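PDB 4G9Y: PcaV transcriptional regulator from Streptomyces coelicolor, which binds 3,4-dihydroxybenzoate and probably acts as a MarR-family transcription factor, contacting DNA through a winged helix-turn-helix. Local coordinates for residues V48-L53 with G59-L64; S33-S38 with G77-L82; A42-L47 with L96-E101; L53-V58 with S67-V72. All coordinates share one frame; numbering follows the deposited sequence.

How the interactions relate
All four contacts lie in or beside the winged helix-turn-helix. Interaction 3 is the buried one, an apolar contact in which leucines of helix 38-49 meet strand 94-98. Interaction 4 joins helices 55-62 and 66-78 and is partly buried, with aliphatic packing and the amide of a glutamine laid against the second helix. Both touch interaction 1, which shares Leu-53 with interaction 4 but lies at the surface, where an ion pair joins the turn that follows helix 38-49 to helix 55-62. Interaction 2, partly buried, also relies on an arginine, and on water; it links the loop before helix 38-49 to the end of helix 66-78 and reaches interaction 3 through Thr-99.

Interaction 1 (V48-L53 with G59-L64); sequences VAEPGL and GERVGL
The Glu-50 carboxylate lies along the edge of the Arg-61 guanidinium, the two flat groups nearly coplanar with 25° between them. Its grip is uneven. OE2 takes the main bond, 2.7 Å from Arg-61 NE, using the lone pair on the side of OE1 and lying within the guanidinium plane. The N-H points at it almost straight, at 163°. Arg-61 NH2 adds two weak bonds, 3.1 Å to Glu-50 OE2 and 3.3 Å to Glu-50 OE1, so that OE2 receives two N-H groups in this salt bridge. A bend at chi2 (-85°) turns the Arg-61 chain until NE, and not only the terminal nitrogens, faces the acid. Glu-50 is the residue at which helix 38-49 gives out, and it starts a type II turn ending at Leu-53, with Gly-52 at the positive phi this turn needs. The ion pair thus joins the turn that follows helix 38-49 to helix 55-62, the second of three successive helices of the winged helix-turn-helix, whose own end is closed by a Schellman motif at Gly-63. Leu-53 approaches the arginine across its chain, with CD2 4.0 Å from both Arg-61 CG and Arg-61 NE, while its backbone is bonded to Leu-96 of strand 94-98.

Interaction 2 (S33-S38 with G77-L82); sequences SEETTS and GRRGLL
Glu-35 swings CG to the side away from its backbone N (chi1 -166°) and, extended beyond CG, meets Arg-79, which comes from the opposite direction and bends at chi3 (58°) to lay its guanidinium under the acid. The two planes are stacked, with Glu-35 CD 3.7 Å above the guanidinium plane of Arg-79 and offset toward its rim. Glu-35 OE2 is 3.3 Å from Arg-79 NE, but no N-H points at it, and this salt bridge rests on charge alone. Glu-35 is poorly ordered, so this half of the contact is less certain. A water in the guanidinium plane also mediates, accepting from Arg-79 NE and donating to Glu-35 OE2. The direct hydrogen bond to the loop goes to Thr-36: Arg-79 NH1 donates to Thr-36 OG1 over 2.9 Å at 167°, within the guanidinium plane. Leu-81 CD1 sits over the centre of the other face of Arg-79, sandwiching the group between methyl and carboxylate. The contact spans from the loop after helix 13-31 to the end of helix 66-78 in the winged helix-turn-helix, where Gly-80 forms a Schellman motif. The loop leads into helix 38-49 at Ser-38, which binds 3,4-dihydroxybenzoate. Ser-33 shapes it through an ST turn and ST motif, its OG accepting from Glu-35 N (2.9 Å) and Thr-36 N (2.8 Å), and the Trp-28 indole nitrogen bonds to Thr-36 O.

Interaction 3 (A42-L47 with L96-E101); sequences AVLNAL and LRLTDE
Leu-98 is met by two leucines one helical turn apart. Its CD2 touches Leu-44 CD2 at 3.6 Å, the side chains crossing at about a right angle, and its CD1 rests 3.5 Å from the carbonyl oxygen Leu-44 O. Leu-47 comes in from the next turn: Leu-47 CB lies 3.8 Å from Leu-98 CG, while both methyls of Leu-47 face the base of Leu-96 from one side, with Leu-47 CD1 3.8 Å from Leu-96 CB and Leu-47 CD2 3.6 Å from Leu-96 O. Behind them, the axes of helix 42-47 and strand 96-98 pass within 8.4 Å and cross nearly at right angles (93°). Alternation along the strand sends the CB atoms of Leu-96 and Leu-98 toward the helix and that of Arg-97 away from it. The strand is held by its antiparallel partner 82-86, Arg-97 bonding to Asp-83 through the backbone, and Leu-82 of that partner touches both Leu-47 and Leu-98. Leu-96 also touches Gln-55 and Val-58 of helix 55-62 and Val-73 of helix 66-78, so the wing's hairpin packs on all three helices of the winged helix-turn-helix. Past Leu-98, Thr-99 caps helix 100-121 and bonds to Gly-80 O. Direct contact here is apolar; the polar link is a water that donates to Leu-47 O and accepts from Leu-98 N, satisfying a helix-end carbonyl and a strand N-H together.

Interaction 4 (L53-V58 with S67-V72); sequences LDQRTV and STIAEV
Gln-55 sets out from a CB that points at helix 66-78, and with CG trans to the backbone N (chi1 -176°) the extended chain runs on along Ile-69. CG packs against Ile-69 CG1 at 4.0 Å, the two side chains sliding past each other in opposite directions. Beyond CD the amide divides its work: NE2 lies 3.6 Å from Ala-70 CA and 4.0 Å from Ala-70 CB, while OE1 turns to Lys-84 of strand 82-86, whose NZ is hydrogen-bonded to it. Ile-69 enters between the helices, its CG1 also 4.0 Å from the carbonyl oxygen Gln-55 O and its CD1 3.9 Å from Val-58 CG1, crossing that valine at about a right angle. Helices 55-62 and 66-78 form the helix-turn-helix, and, as in other MarR regulators, helix 66-78 is probably the recognition helix that enters the DNA major groove. Val-43 of helix 38-49 closes over both Val-58 and Ile-69 from the interior. Asp-54 fixes the start of helix 55-62 as its N-cap. Its OD2 accepts from Thr-57 N at 2.9 Å, well above the carboxylate plane, and its OD1 takes the hydroxyl Thr-57 OG1 at 2.6 Å.

Interaction 1 (V48-L53 with G59-L64)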
loop_
_atom_site.group_PDB
_atom_site.type_symbol
_atom_site.label_atom_id
_atom_site.label_comp_id
_atom_site.label_asym_id
_atom_site.label_seq_id
_atom_site.Cartn_x
_atom_site.Cartn_y
_atom_site.Cartn_z
ATOM N N VAL A 48 16.215 -20.063 -3.105
ATOM C CA VAL A 48 17.610 -20.227 -2.699
ATOM C C VAL A 48 17.680 -21.037 -1.400
ATOM O O VAL A 48 18.512 -21.938 -1.241
ATOM C CB VAL A 48 18.297 -18.860 -2.475
ATOM C CG1 VAL A 48 19.667 -19.057 -1.859
ATOM C CG2 VAL A 48 18.420 -18.100 -3.787
ATOM N N ALA A 49 16.789 -20.717 -0.468
ATOM C CA ALA A 49 16.740 -21.429 0.800
ATOM C C ALA A 49 16.234 -22.862 0.647
ATOM O O ALA A 49 16.693 -23.760 1.352
ATOM C CB ALA A 49 15.894 -20.652 1.820
ATOM N N GLU A 50 15.295 -23.083 -0.271
ATOM C CA GLU A 50 14.718 -24.416 -0.457
ATOM C C GLU A 50 14.522 -24.779 -1.919
ATOM O O GLU A 50 13.409 -24.726 -2.436
ATOM C CB GLU A 50 13.390 -24.535 0.298
ATOM C CG GLU A 50 13.532 -24.380 1.817
ATOM C CD GLU A 50 12.193 -24.364 2.548
ATOM O OE1 GLU A 50 11.914 -25.303 3.321
ATOM O OE2 GLU A 50 11.430 -23.395 2.369
ATOM N N PRO A 51 15.606 -25.169 -2.590
ATOM C CA PRO A 51 15.508 -25.512 -4.005
ATOM C C PRO A 51 14.532 -26.656 -4.188
ATOM O O PRO A 51 14.513 -27.576 -3.380
ATOM C CB PRO A 51 16.930 -25.964 -4.347
ATOM C CG PRO A 51 17.785 -25.251 -3.353
ATOM C CD PRO A 51 16.981 -25.299 -2.088
ATOM N N GLY A 52 13.701 -26.586 -5.216
ATOM C CA GLY A 52 12.806 -27.690 -5.511
ATOM C C GLY A 52 11.485 -27.637 -4.774
ATOM O O GLY A 52 10.667 -28.549 -4.894
ATOM N N LEU A 53 11.264 -26.575 -4.009
ATOM C CA LEU A 53 9.998 -26.400 -3.301
ATOM C C LEU A 53 8.877 -26.340 -4.330
ATOM O O LEU A 53 9.085 -25.884 -5.445
ATOM C CB LEU A 53 10.042 -25.093 -2.515
ATOM C CG LEU A 53 9.226 -24.938 -1.243
ATOM C CD1 LEU A 53 9.471 -26.093 -0.275
ATOM C CD2 LEU A 53 9.583 -23.603 -0.608
ATOM N N GLY A 59 4.295 -20.039 -2.766
ATOM C CA GLY A 59 3.291 -19.006 -2.578
ATOM C C GLY A 59 3.015 -18.791 -1.102
ATOM O O GLY A 59 2.860 -17.663 -0.640
ATOM N N GLU A 60 2.964 -19.886 -0.355
ATOM C CA GLU A 60 2.774 -19.797 1.088
ATOM C C GLU A 60 3.936 -19.096 1.788
ATOM O O GLU A 60 3.704 -18.288 2.673
ATOM C CB GLU A 60 2.531 -21.177 1.698
ATOM C CG GLU A 60 1.163 -21.744 1.395
ATOM C CD GLU A 60 1.004 -23.181 1.867
ATOM O OE1 GLU A 60 1.982 -23.774 2.384
ATOM O OE2 GLU A 60 -0.108 -23.722 1.712
ATOM N N ARG A 61 5.177 -19.400 1.400
ATOM C CA ARG A 61 6.346 -18.773 2.041
ATOM C C ARG A 61 6.332 -17.274 1.889
ATOM O O ARG A 61 6.751 -16.553 2.788
ATOM C CB ARG A 61 7.658 -19.238 1.402
ATOM C CG ARG A 61 8.029 -20.649 1.673
ATOM C CD ARG A 61 8.790 -20.819 2.999
ATOM N NE ARG A 61 9.143 -22.227 3.077
ATOM C CZ ARG A 61 8.307 -23.172 3.481
ATOM N NH1 ARG A 61 7.093 -22.850 3.925
ATOM N NH2 ARG A 61 8.700 -24.433 3.478
ATOM N N VAL A 62 5.916 -16.808 0.716
ATOM C CA VAL A 62 5.983 -15.379 0.434
ATOM C C VAL A 62 4.640 -14.670 0.657
ATOM O O VAL A 62 4.539 -13.463 0.479
ATOM C CB VAL A 62 6.545 -15.097 -0.984
ATOM C CG1 VAL A 62 7.941 -15.687 -1.116
ATOM C CG2 VAL A 62 5.643 -15.676 -2.056
ATOM N N GLY A 63 3.621 -15.428 1.057
ATOM C CA GLY A 63 2.312 -14.863 1.321
ATOM C C GLY A 63 1.562 -14.351 0.099
ATOM O O GLY A 63 0.962 -13.280 0.152
ATOM N N LEU A 64 1.577 -15.111 -0.994
ATOM C CA LEU A 64 0.842 -14.732 -2.210
ATOM C C LEU A 64 -0.234 -15.748 -2.534
ATOM O O LEU A 64 -0.050 -16.944 -2.307
ATOM C CB LEU A 64 1.778 -14.635 -3.413
ATOM C CG LEU A 64 2.967 -13.682 -3.378
ATOM C CD1 LEU A 64 3.816 -13.849 -4.657
ATOM C CD2 LEU A 64 2.503 -12.251 -3.215
#

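Interaction 2 (S33-S38 with G77-L82)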
loop_
_atom_site.group_PDB
_atom_site.type_symbol
_atom_site.label_atom_id
_atom_site.label_comp_id
_atom_site.label_asym_id
_atom_site.label_seq_id
_atom_site.Cartn_x
_atom_site.Cartn_y
_atom_site.Cartn_z
ATOM N N SER A 33 15.758 -2.381 -8.397
ATOM C CA SER A 33 15.440 -2.807 -9.747
ATOM C C SER A 33 14.117 -2.239 -10.236
ATOM O O SER A 33 13.118 -2.233 -9.517
ATOM C CB SER A 33 15.369 -4.331 -9.823
ATOM O OG SER A 33 15.001 -4.725 -11.135
ATOM N N GLU A 34 14.114 -1.784 -11.479
ATOM C CA GLU A 34 12.890 -1.360 -12.138
ATOM C C GLU A 34 12.217 -2.554 -12.803
ATOM O O GLU A 34 11.085 -2.453 -13.267
ATOM C CB GLU A 34 13.199 -0.288 -13.187
ATOM C CG GLU A 34 13.613 1.055 -12.601
ATOM C CD GLU A 34 14.178 2.006 -13.645
ATOM O OE1 GLU A 34 14.189 1.645 -14.840
ATOM O OE2 GLU A 34 14.619 3.112 -13.269
ATOM N N GLU A 35 12.919 -3.685 -12.843
ATOM C CA GLU A 35 12.426 -4.877 -13.529
ATOM C C GLU A 35 11.959 -5.972 -12.565
ATOM O O GLU A 35 10.882 -6.538 -12.731
ATOM C CB GLU A 35 13.504 -5.428 -14.467
ATOM C CG GLU A 35 12.983 -6.448 -15.465
ATOM C CD GLU A 35 14.005 -6.786 -16.534
ATOM O OE1 GLU A 35 15.049 -6.098 -16.588
ATOM O OE2 GLU A 35 13.766 -7.734 -17.318
ATOM N N THR A 36 12.773 -6.279 -11.564
ATOM C CA THR A 36 12.400 -7.305 -10.603
ATOM C C THR A 36 11.643 -6.659 -9.448
ATOM O O THR A 36 12.147 -5.755 -8.802
ATOM C CB THR A 36 13.631 -8.040 -10.074
ATOM O OG1 THR A 36 14.340 -8.612 -11.176
ATOM C CG2 THR A 36 13.230 -9.147 -9.103
ATOM N N THR A 37 10.425 -7.110 -9.199
ATOM C CA THR A 37 9.650 -6.542 -8.107
ATOM C C THR A 37 10.013 -7.199 -6.778
ATOM O O THR A 37 10.674 -8.235 -6.737
ATOM C CB THR A 37 8.161 -6.734 -8.336
ATOM O OG1 THR A 37 7.879 -8.133 -8.362
ATOM C CG2 THR A 37 7.734 -6.125 -9.661
ATOM N N SER A 38 9.562 -6.587 -5.692
ATOM C CA SER A 38 9.726 -7.155 -4.363
ATOM C C SER A 38 9.159 -8.595 -4.217
ATOM O O SER A 38 9.848 -9.474 -3.694
ATOM C CB SER A 38 9.133 -6.201 -3.312
ATOM O OG SER A 38 9.548 -6.573 -2.019
ATOM N N GLY A 77 10.103 -17.353 -14.971
ATOM C CA GLY A 77 10.390 -18.412 -15.922
ATOM C C GLY A 77 10.782 -17.860 -17.281
ATOM O O GLY A 77 11.763 -18.295 -17.884
ATOM N N ARG A 78 10.022 -16.880 -17.755
ATOM C CA ARG A 78 10.268 -16.267 -19.057
ATOM C C ARG A 78 11.569 -15.479 -19.093
ATOM O O ARG A 78 12.140 -15.287 -20.159
ATOM C CB ARG A 78 9.103 -15.353 -19.461
ATOM C CG ARG A 78 7.828 -16.073 -19.833
ATOM C CD ARG A 78 8.012 -16.840 -21.121
ATOM N NE ARG A 78 6.867 -17.690 -21.427
ATOM C CZ ARG A 78 5.803 -17.281 -22.107
ATOM N NH1 ARG A 78 5.739 -16.028 -22.541
ATOM N NH2 ARG A 78 4.806 -18.123 -22.349
ATOM N N ARG A 79 12.036 -15.020 -17.935
ATOM C CA ARG A 79 13.308 -14.313 -17.876
ATOM C C ARG A 79 14.495 -15.262 -17.702
ATOM O O ARG A 79 15.638 -14.830 -17.612
ATOM C CB ARG A 79 13.290 -13.262 -16.764
ATOM C CG ARG A 79 12.392 -12.060 -17.072
ATOM C CD ARG A 79 12.377 -11.069 -15.900
ATOM N NE ARG A 79 13.730 -10.603 -15.601
ATOM C CZ ARG A 79 14.107 -10.073 -14.441
ATOM N NH1 ARG A 79 13.228 -9.944 -13.452
ATOM N NH2 ARG A 79 15.365 -9.686 -14.265
ATOM N N GLY A 80 14.215 -16.556 -17.660
ATOM C CA GLY A 80 15.268 -17.543 -17.520
ATOM C C GLY A 80 15.849 -17.583 -16.116
ATOM O O GLY A 80 17.017 -17.957 -15.937
ATOM N N LEU A 81 15.041 -17.221 -15.119
ATOM C CA LEU A 81 15.524 -17.165 -13.740
ATOM C C LEU A 81 15.091 -18.357 -12.910
ATOM O O LEU A 81 15.652 -18.609 -11.841
ATOM C CB LEU A 81 15.063 -15.876 -13.049
ATOM C CG LEU A 81 15.511 -14.611 -13.775
ATOM C CD1 LEU A 81 15.088 -13.378 -12.995
ATOM C CD2 LEU A 81 17.008 -14.609 -14.015
ATOM N N LEU A 82 14.075 -19.076 -13.374
ATOM C CA LEU A 82 13.668 -20.300 -12.693
ATOM C C LEU A 82 13.115 -21.326 -13.656
ATOM O O LEU A 82 12.656 -20.982 -14.749
ATOM C CB LEU A 82 12.683 -20.020 -11.536
ATOM C CG LEU A 82 11.238 -19.539 -11.677
ATOM C CD1 LEU A 82 10.316 -20.552 -12.344
ATOM C CD2 LEU A 82 10.691 -19.203 -10.287
HETATM O O HOH W 1 15.672 -10.261 -17.751
HETATM O O HOH W 2 16.816 -7.492 -12.171
#

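Interaction 3 (A42-L47 with L96-E101)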
loop_
_atom_site.group_PDB
_atom_site.type_symbol
_atom_site.label_atom_id
_atom_site.label_comp_id
_atom_site.label_asym_id
_atom_site.label_seq_id
_atom_site.Cartn_x
_atom_site.Cartn_y
_atom_site.Cartn_z
ATOM N N ALA A 42 11.226 -12.061 -3.523
ATOM C CA ALA A 42 10.890 -12.953 -2.416
ATOM C C ALA A 42 10.803 -14.411 -2.870
ATOM O O ALA A 42 11.205 -15.335 -2.139
ATOM C CB ALA A 42 9.574 -12.512 -1.732
ATOM N N VAL A 43 10.300 -14.620 -4.080
ATOM C CA VAL A 43 10.241 -15.973 -4.646
ATOM C C VAL A 43 11.644 -16.529 -4.925
ATOM O O VAL A 43 11.949 -17.671 -4.574
ATOM C CB VAL A 43 9.351 -16.011 -5.919
ATOM C CG1 VAL A 43 9.451 -17.359 -6.619
ATOM C CG2 VAL A 43 7.911 -15.715 -5.538
ATOM N N LEU A 44 12.500 -15.737 -5.563
ATOM C CA LEU A 44 13.885 -16.169 -5.766
ATOM C C LEU A 44 14.522 -16.484 -4.416
ATOM O O LEU A 44 15.222 -17.485 -4.251
ATOM C CB LEU A 44 14.706 -15.078 -6.459
ATOM C CG LEU A 44 14.252 -14.588 -7.829
ATOM C CD1 LEU A 44 15.049 -13.332 -8.208
ATOM C CD2 LEU A 44 14.426 -15.690 -8.867
ATOM N N ASN A 45 14.284 -15.609 -3.456
ATOM C CA ASN A 45 14.846 -15.786 -2.128
ATOM C C ASN A 45 14.397 -17.073 -1.446
ATOM O O ASN A 45 15.215 -17.803 -0.868
ATOM C CB ASN A 45 14.521 -14.578 -1.250
ATOM C CG ASN A 45 15.217 -14.645 0.094
ATOM O OD1 ASN A 45 14.578 -14.824 1.134
ATOM N ND2 ASN A 45 16.537 -14.541 0.074
ATOM N N ALA A 46 13.101 -17.357 -1.515
ATOM C CA ALA A 46 12.567 -18.596 -0.958
ATOM C C ALA A 46 13.196 -19.832 -1.619
ATOM O O ALA A 46 13.429 -20.860 -0.970
ATOM C CB ALA A 46 11.047 -18.629 -1.111
ATOM N N LEU A 47 13.477 -19.735 -2.914
ATOM C CA LEU A 47 13.980 -20.892 -3.657
ATOM C C LEU A 47 15.493 -21.108 -3.497
ATOM O O LEU A 47 15.998 -22.199 -3.753
ATOM C CB LEU A 47 13.601 -20.778 -5.138
ATOM C CG LEU A 47 12.107 -20.955 -5.436
ATOM C CD1 LEU A 47 11.832 -20.664 -6.908
ATOM C CD2 LEU A 47 11.650 -22.373 -5.061
ATOM N N LEU A 96 9.793 -26.039 -8.296
ATOM C CA LEU A 96 10.460 -24.859 -8.830
ATOM C C LEU A 96 11.910 -24.861 -8.400
ATOM O O LEU A 96 12.226 -25.194 -7.260
ATOM C CB LEU A 96 9.800 -23.583 -8.291
ATOM C CG LEU A 96 8.293 -23.469 -8.496
ATOM C CD1 LEU A 96 7.773 -22.179 -7.878
ATOM C CD2 LEU A 96 7.962 -23.542 -9.991
ATOM N N ARG A 97 12.794 -24.463 -9.302
ATOM C CA ARG A 97 14.207 -24.391 -8.984
ATOM C C ARG A 97 14.820 -23.204 -9.722
ATOM O O ARG A 97 14.472 -22.955 -10.870
ATOM C CB ARG A 97 14.857 -25.694 -9.429
ATOM C CG ARG A 97 16.284 -25.867 -9.018
ATOM C CD ARG A 97 16.737 -27.276 -9.361
ATOM N NE ARG A 97 15.900 -28.273 -8.695
ATOM C CZ ARG A 97 16.175 -28.805 -7.508
ATOM N NH1 ARG A 97 17.273 -28.448 -6.849
ATOM N NH2 ARG A 97 15.353 -29.701 -6.980
ATOM N N LEU A 98 15.718 -22.461 -9.074
ATOM C CA LEU A 98 16.383 -21.344 -9.754
ATOM C C LEU A 98 17.343 -21.856 -10.819
ATOM O O LEU A 98 17.891 -22.941 -10.684
ATOM C CB LEU A 98 17.159 -20.486 -8.765
ATOM C CG LEU A 98 16.271 -19.814 -7.719
ATOM C CD1 LEU A 98 17.063 -18.798 -6.967
ATOM C CD2 LEU A 98 15.091 -19.161 -8.414
ATOM N N THR A 99 17.536 -21.071 -11.872
ATOM C CA THR A 99 18.560 -21.358 -12.861
ATOM C C THR A 99 19.849 -20.734 -12.352
ATOM O O THR A 99 19.826 -20.000 -11.364
ATOM C CB THR A 99 18.206 -20.717 -14.205
ATOM O OG1 THR A 99 18.116 -19.292 -14.041
ATOM C CG2 THR A 99 16.870 -21.249 -14.718
ATOM N N ASP A 100 20.970 -21.012 -13.010
ATOM C CA ASP A 100 22.225 -20.318 -12.677
ATOM C C ASP A 100 22.073 -18.791 -12.700
ATOM O O ASP A 100 22.602 -18.092 -11.834
ATOM C CB ASP A 100 23.360 -20.731 -13.620
ATOM C CG ASP A 100 23.679 -22.220 -13.543
ATOM O OD1 ASP A 100 23.185 -22.898 -12.623
ATOM O OD2 ASP A 100 24.437 -22.713 -14.402
ATOM N N GLU A 101 21.361 -18.265 -13.689
ATOM C CA GLU A 101 21.163 -16.820 -13.756
ATOM C C GLU A 101 20.221 -16.313 -12.655
ATOM O O GLU A 101 20.405 -15.213 -12.134
ATOM C CB GLU A 101 20.701 -16.396 -15.162
ATOM C CG GLU A 101 20.473 -14.892 -15.372
ATOM C CD GLU A 101 21.706 -14.016 -15.122
ATOM O OE1 GLU A 101 22.818 -14.540 -14.896
ATOM O OE2 GLU A 101 21.554 -12.777 -15.161
HETATM O O HOH W 3 16.578 -23.191 -6.401
#

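Interaction 4 (L53-V58 with S67-V72)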
loop_
_atom_site.group_PDB
_atom_site.type_symbol
_atom_site.label_atom_id
_atom_site.label_comp_id
_atom_site.label_asym_id
_atom_site.label_seq_id
_atom_site.Cartn_x
_atom_site.Cartn_y
_atom_site.Cartn_z
ATOM N N LEU A 53 11.264 -26.575 -4.009
ATOM C CA LEU A 53 9.998 -26.400 -3.301
ATOM C C LEU A 53 8.877 -26.340 -4.330
ATOM O O LEU A 53 9.085 -25.884 -5.445
ATOM C CB LEU A 53 10.042 -25.093 -2.515
ATOM C CG LEU A 53 9.226 -24.938 -1.243
ATOM C CD1 LEU A 53 9.471 -26.093 -0.275
ATOM C CD2 LEU A 53 9.583 -23.603 -0.608
ATOM N N ASP A 54 7.691 -26.821 -3.983
ATOM C CA ASP A 54 6.605 -26.785 -4.951
ATOM C C ASP A 54 5.994 -25.390 -4.978
ATOM O O ASP A 54 6.145 -24.625 -4.039
ATOM C CB ASP A 54 5.536 -27.807 -4.604
ATOM C CG ASP A 54 4.819 -27.464 -3.323
ATOM O OD1 ASP A 54 5.335 -27.823 -2.245
ATOM O OD2 ASP A 54 3.757 -26.812 -3.394
ATOM N N GLN A 55 5.281 -25.081 -6.051
ATOM C CA GLN A 55 4.740 -23.746 -6.260
ATOM C C GLN A 55 3.770 -23.311 -5.183
ATOM O O GLN A 55 3.800 -22.166 -4.734
ATOM C CB GLN A 55 4.058 -23.677 -7.627
ATOM C CG GLN A 55 3.546 -22.302 -8.000
ATOM C CD GLN A 55 3.188 -22.222 -9.475
ATOM O OE1 GLN A 55 3.939 -22.693 -10.332
ATOM N NE2 GLN A 55 2.031 -21.640 -9.776
ATOM N N ARG A 56 2.900 -24.228 -4.779
ATOM C CA ARG A 56 1.909 -23.939 -3.764
ATOM C C ARG A 56 2.621 -23.501 -2.483
ATOM O O ARG A 56 2.258 -22.490 -1.871
ATOM C CB ARG A 56 1.045 -25.182 -3.539
ATOM C CG ARG A 56 0.095 -25.160 -2.360
ATOM C CD ARG A 56 -0.692 -26.475 -2.333
ATOM N NE ARG A 56 -1.473 -26.657 -1.113
ATOM C CZ ARG A 56 -1.066 -27.369 -0.064
ATOM N NH1 ARG A 56 0.118 -27.968 -0.088
ATOM N NH2 ARG A 56 -1.843 -27.482 1.007
ATOM N N THR A 57 3.657 -24.238 -2.097
ATOM C CA THR A 57 4.379 -23.901 -0.873
ATOM C C THR A 57 5.158 -22.596 -1.020
ATOM O O THR A 57 5.213 -21.801 -0.084
ATOM C CB THR A 57 5.323 -25.029 -0.433
ATOM O OG1 THR A 57 4.576 -26.247 -0.339
ATOM C CG2 THR A 57 5.954 -24.710 0.943
ATOM N N VAL A 58 5.743 -22.363 -2.199
ATOM C CA VAL A 58 6.457 -21.112 -2.421
ATOM C C VAL A 58 5.508 -19.927 -2.228
ATOM O O VAL A 58 5.867 -18.941 -1.589
ATOM C CB VAL A 58 7.126 -21.057 -3.811
ATOM C CG1 VAL A 58 7.649 -19.666 -4.097
ATOM C CG2 VAL A 58 8.249 -22.070 -3.891
ATOM N N SER A 67 -3.109 -17.257 -7.732
ATOM C CA SER A 67 -3.036 -16.559 -9.014
ATOM C C SER A 67 -1.817 -15.640 -9.094
ATOM O O SER A 67 -1.163 -15.561 -10.129
ATOM C CB SER A 67 -4.316 -15.770 -9.297
ATOM O OG SER A 67 -4.271 -14.495 -8.682
ATOM N N THR A 68 -1.509 -14.939 -8.011
ATOM C CA THR A 68 -0.356 -14.042 -8.027
ATOM C C THR A 68 0.950 -14.829 -8.122
ATOM O O THR A 68 1.864 -14.431 -8.841
ATOM C CB THR A 68 -0.305 -13.141 -6.789
ATOM O OG1 THR A 68 -1.570 -12.496 -6.618
ATOM C CG2 THR A 68 0.766 -12.092 -6.950
ATOM N N ILE A 69 1.039 -15.947 -7.400
ATOM C CA ILE A 69 2.243 -16.767 -7.472
ATOM C C ILE A 69 2.402 -17.354 -8.878
ATOM O O ILE A 69 3.503 -17.387 -9.419
ATOM C CB ILE A 69 2.319 -17.861 -6.368
ATOM C CG1 ILE A 69 3.659 -18.597 -6.445
ATOM C CG2 ILE A 69 1.180 -18.854 -6.470
ATOM C CD1 ILE A 69 4.821 -17.777 -5.907
ATOM N N ALA A 70 1.293 -17.770 -9.481
ATOM C CA ALA A 70 1.302 -18.257 -10.860
ATOM C C ALA A 70 1.862 -17.206 -11.806
ATOM O O ALA A 70 2.673 -17.503 -12.684
ATOM C CB ALA A 70 -0.102 -18.664 -11.291
ATOM N N GLU A 71 1.428 -15.964 -11.627
ATOM C CA GLU A 71 1.912 -14.875 -12.461
ATOM C C GLU A 71 3.406 -14.591 -12.229
ATOM O O GLU A 71 4.168 -14.418 -13.179
ATOM C CB GLU A 71 1.071 -13.621 -12.215
ATOM C CG GLU A 71 1.685 -12.334 -12.734
ATOM C CD GLU A 71 1.154 -11.111 -12.008
ATOM O OE1 GLU A 71 -0.030 -11.117 -11.606
ATOM O OE2 GLU A 71 1.928 -10.148 -11.825
ATOM N N VAL A 72 3.822 -14.540 -10.968
ATOM C CA VAL A 72 5.231 -14.313 -10.639
ATOM C C VAL A 72 6.134 -15.413 -11.233
ATOM O O VAL A 72 7.149 -15.133 -11.881
ATOM C CB VAL A 72 5.435 -14.225 -9.112
ATOM C CG1 VAL A 72 6.915 -14.317 -8.757
ATOM C CG2 VAL A 72 4.819 -12.939 -8.563
#